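Carbamate kinase (Mycoplasma penetrans, PDB 4AXS) probably catalyses phosphoryl transfer between carbamoyl phosphate and ADP, yielding ATP and carbamate, as a member of the amino acid kinase family. Local coordinates at residues V257-N262 / D284-G289. Numbering follows the deposited sequence.
Sequences VYVDFN and DQFAKG
The amide of Q285 grips D260 twice. Its OE1 takes the backbone N-H of D260, with D260 N 2.7 Å from Q285 OE1 and the bond almost straight. Its NE2 gives a longer bond to the carboxylate, 3.2 Å from Q285 NE2 to D260 OD1. D260 is the first residue beyond the short strand 258-259, where the chain turns into the loop of a beta-hairpin with 267-268. Q285, just past the C-prime residue D284, supplies through its N the bond to F280 O of the Schellman motif that ends helix 274-282, so the pair ties the hairpin to the end of that helix. Glutamine suits the place because one flat group both accepts from the main chain and donates to an acid. The two planes stand nearly perpendicular, 85° apart, and NE2 meets OD1 from above the carboxylate plane, although OD1 lies close to the plane of the amide. A bend at chi2 (-56°) turns the amide toward D260, and the two bonds together limit its rotation. Aspartate suits its place because OD1 accepts from Q285 while OD2 has a weak hydrogen bond to T265 OG1.

V257, V259 and F286 form the apolar half with the aliphatic part of Q285. V259 CG1 packs 3.7 Å from Q285 CG, the two side chains crossing at about a right angle. The large flat ring of F286 can reach both the valines and helices 274-282 and 292-302, touching L277, F280, L292 and I295. V257 CG2 approaches it obliquely. Q285 CB lies over the centre of one ring face, and Y258 O comes to the edge near the ring plane, 3.7 Å from F286 CE1.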
ATOM      1  N   VAL A 257      25.178 -18.577  -9.856  1.00 48.69           N
ATOM      2  CA  VAL A 257      24.588 -18.899 -11.144  1.00 51.21           C
ATOM      3  C   VAL A 257      25.595 -19.749 -11.914  1.00 45.78           C
ATOM      4  O   VAL A 257      26.765 -19.403 -12.023  1.00 47.21           O
ATOM      5  CB  VAL A 257      24.135 -17.653 -11.953  1.00 49.26           C
ATOM      6  CG1 VAL A 257      24.490 -16.360 -11.213  1.00 44.50           C
ATOM      7  CG2 VAL A 257      24.695 -17.687 -13.401  1.00 39.70           C
ATOM      8  N   TYR A 258      25.136 -20.884 -12.417  1.00 49.84           N
ATOM      9  CA  TYR A 258      26.017 -21.807 -13.111  1.00 54.09           C
ATOM     10  C   TYR A 258      25.910 -21.672 -14.627  1.00 51.35           C
ATOM     11  O   TYR A 258      24.908 -21.185 -15.155  1.00 47.24           O
ATOM     12  CB  TYR A 258      25.745 -23.245 -12.659  1.00 49.25           C
ATOM     13  CG  TYR A 258      26.247 -23.536 -11.258  1.00 57.47           C
ATOM     14  CD1 TYR A 258      25.541 -23.109 -10.142  1.00 55.72           C
ATOM     15  CD2 TYR A 258      27.437 -24.228 -11.049  1.00 61.25           C
ATOM     16  CE1 TYR A 258      25.997 -23.366  -8.862  1.00 53.69           C
ATOM     17  CE2 TYR A 258      27.900 -24.493  -9.767  1.00 56.79           C
ATOM     18  CZ  TYR A 258      27.174 -24.055  -8.677  1.00 61.65           C
ATOM     19  OH  TYR A 258      27.627 -24.308  -7.395  1.00 64.44           O
ATOM     20  N   VAL A 259      26.973 -22.067 -15.319  1.00 51.05           N
ATOM     21  CA  VAL A 259      26.906 -22.243 -16.763  1.00 53.40           C
ATOM     22  C   VAL A 259      27.180 -23.715 -17.092  1.00 51.14           C
ATOM     23  O   VAL A 259      27.872 -24.403 -16.345  1.00 51.14           O
ATOM     24  CB  VAL A 259      27.843 -21.259 -17.536  1.00 52.07           C
ATOM     25  CG1 VAL A 259      27.252 -19.840 -17.523  1.00 46.71           C
ATOM     26  CG2 VAL A 259      29.264 -21.268 -16.957  1.00 41.91           C
ATOM     27  N   ASP A 260      26.595 -24.201 -18.181  1.00 55.12           N
ATOM     28  CA  ASP A 260      26.776 -25.589 -18.594  1.00 59.43           C
ATOM     29  C   ASP A 260      26.321 -26.566 -17.526  1.00 58.89           C
ATOM     30  O   ASP A 260      26.949 -27.603 -17.339  1.00 60.47           O
ATOM     31  CB  ASP A 260      28.251 -25.869 -18.912  1.00 55.69           C
ATOM     32  CG  ASP A 260      28.719 -25.201 -20.193  1.00 58.57           C
ATOM     33  OD1 ASP A 260      27.957 -25.190 -21.186  1.00 54.71           O
ATOM     34  OD2 ASP A 260      29.860 -24.689 -20.199  1.00 60.56           O
ATOM     35  N   PHE A 261      25.242 -26.252 -16.821  1.00 56.75           N
ATOM     36  CA  PHE A 261      24.822 -27.131 -15.736  1.00 61.86           C
ATOM     37  C   PHE A 261      24.667 -28.587 -16.208  1.00 68.65           C
ATOM     38  O   PHE A 261      24.412 -28.850 -17.391  1.00 66.70           O
ATOM     39  CB  PHE A 261      23.549 -26.627 -15.053  1.00 59.25           C
ATOM     40  CG  PHE A 261      23.432 -27.054 -13.608  1.00 69.74           C
ATOM     41  CD1 PHE A 261      24.074 -26.333 -12.604  1.00 67.00           C
ATOM     42  CD2 PHE A 261      22.692 -28.176 -13.251  1.00 66.63           C
ATOM     43  CE1 PHE A 261      23.979 -26.719 -11.272  1.00 62.00           C
ATOM     44  CE2 PHE A 261      22.593 -28.560 -11.920  1.00 63.30           C
ATOM     45  CZ  PHE A 261      23.244 -27.832 -10.933  1.00 61.80           C
ATOM     46  N   ASN A 262      24.844 -29.524 -15.280  1.00 63.82           N
ATOM     47  CA  ASN A 262      24.815 -30.940 -15.613  1.00 59.56           C
ATOM     48  C   ASN A 262      25.502 -31.215 -16.939  1.00 67.51           C
ATOM     49  O   ASN A 262      24.969 -31.918 -17.801  1.00 70.93           O
ATOM     50  CB  ASN A 262      23.386 -31.477 -15.603  1.00 62.23           C
ATOM     51  CG  ASN A 262      22.893 -31.768 -14.198  1.00 66.28           C
ATOM     52  OD1 ASN A 262      23.251 -31.075 -13.243  1.00 67.57           O
ATOM     53  ND2 ASN A 262      22.083 -32.807 -14.061  1.00 61.06           N
ATOM     54  N   ASP A 284      22.204 -19.679 -24.571  1.00 50.19           N
ATOM     55  CA  ASP A 284      21.078 -20.108 -23.760  1.00 48.14           C
ATOM     56  C   ASP A 284      21.511 -20.738 -22.446  1.00 46.26           C
ATOM     57  O   ASP A 284      20.944 -21.736 -22.003  1.00 42.54           O
ATOM     58  CB  ASP A 284      20.208 -21.084 -24.549  1.00 52.50           C
ATOM     59  CG  ASP A 284      19.292 -20.382 -25.529  1.00 63.24           C
ATOM     60  OD1 ASP A 284      18.248 -19.831 -25.090  1.00 62.06           O
ATOM     61  OD2 ASP A 284      19.615 -20.386 -26.737  1.00 63.66           O
ATOM     62  N   GLN A 285      22.519 -20.144 -21.822  1.00 43.67           N
ATOM     63  CA  GLN A 285      22.982 -20.638 -20.541  1.00 43.72           C
ATOM     64  C   GLN A 285      21.901 -20.589 -19.460  1.00 53.54           C
ATOM     65  O   GLN A 285      21.977 -21.340 -18.490  1.00 57.35           O
ATOM     66  CB  GLN A 285      24.215 -19.869 -20.076  1.00 44.99           C
ATOM     67  CG  GLN A 285      25.502 -20.308 -20.766  1.00 52.70           C
ATOM     68  CD  GLN A 285      25.782 -21.803 -20.624  1.00 52.66           C
ATOM     69  OE1 GLN A 285      25.213 -22.479 -19.767  1.00 50.92           O
ATOM     70  NE2 GLN A 285      26.673 -22.319 -21.467  1.00 54.66           N
ATOM     71  N   PHE A 286      20.887 -19.737 -19.636  1.00 52.69           N
ATOM     72  CA  PHE A 286      19.998 -19.390 -18.524  1.00 51.30           C
ATOM     73  C   PHE A 286      18.497 -19.658 -18.712  1.00 53.40           C
ATOM     74  O   PHE A 286      17.911 -19.404 -19.767  1.00 50.16           O
ATOM     75  CB  PHE A 286      20.218 -17.931 -18.118  1.00 47.60           C
ATOM     76  CG  PHE A 286      21.650 -17.591 -17.854  1.00 40.97           C
ATOM     77  CD1 PHE A 286      22.374 -18.299 -16.930  1.00 39.22           C
ATOM     78  CD2 PHE A 286      22.265 -16.550 -18.524  1.00 46.07           C
ATOM     79  CE1 PHE A 286      23.696 -17.989 -16.674  1.00 42.96           C
ATOM     80  CE2 PHE A 286      23.594 -16.233 -18.279  1.00 45.31           C
ATOM     81  CZ  PHE A 286      24.308 -16.955 -17.353  1.00 44.01           C
ATOM     82  N   ALA A 287      17.878 -20.158 -17.651  1.00 57.97           N
ATOM     83  CA  ALA A 287      16.454 -20.425 -17.672  1.00 59.82           C
ATOM     84  C   ALA A 287      15.682 -19.146 -18.015  1.00 61.15           C
ATOM     85  O   ALA A 287      15.719 -18.154 -17.287  1.00 53.04           O
ATOM     86  CB  ALA A 287      16.000 -21.005 -16.340  1.00 60.31           C
ATOM     87  N   LYS A 288      15.023 -19.178 -19.166  1.00 63.73           N
ATOM     88  CA  LYS A 288      14.170 -18.094 -19.615  1.00 54.42           C
ATOM     89  C   LYS A 288      13.062 -17.860 -18.583  1.00 65.29           C
ATOM     90  O   LYS A 288      12.108 -18.641 -18.493  1.00 67.79           O
ATOM     91  CB  LYS A 288      13.586 -18.471 -20.976  1.00 54.80           C
ATOM     92  CG  LYS A 288      13.651 -19.985 -21.239  1.00 61.82           C
ATOM     93  CD  LYS A 288      12.676 -20.419 -22.315  1.00 64.10           C
ATOM     94  CE  LYS A 288      12.158 -21.826 -22.053  1.00 68.23           C
ATOM     95  NZ  LYS A 288      10.946 -22.121 -22.880  1.00 69.13           N
ATOM     96  N   GLY A 289      13.190 -16.794 -17.797  1.00 54.68           N
ATOM     97  CA  GLY A 289      12.289 -16.580 -16.682  1.00 59.97           C
ATOM     98  C   GLY A 289      12.985 -16.628 -15.328  1.00 65.76           C
ATOM     99  O   GLY A 289      13.071 -15.615 -14.623  1.00 67.77           O
TER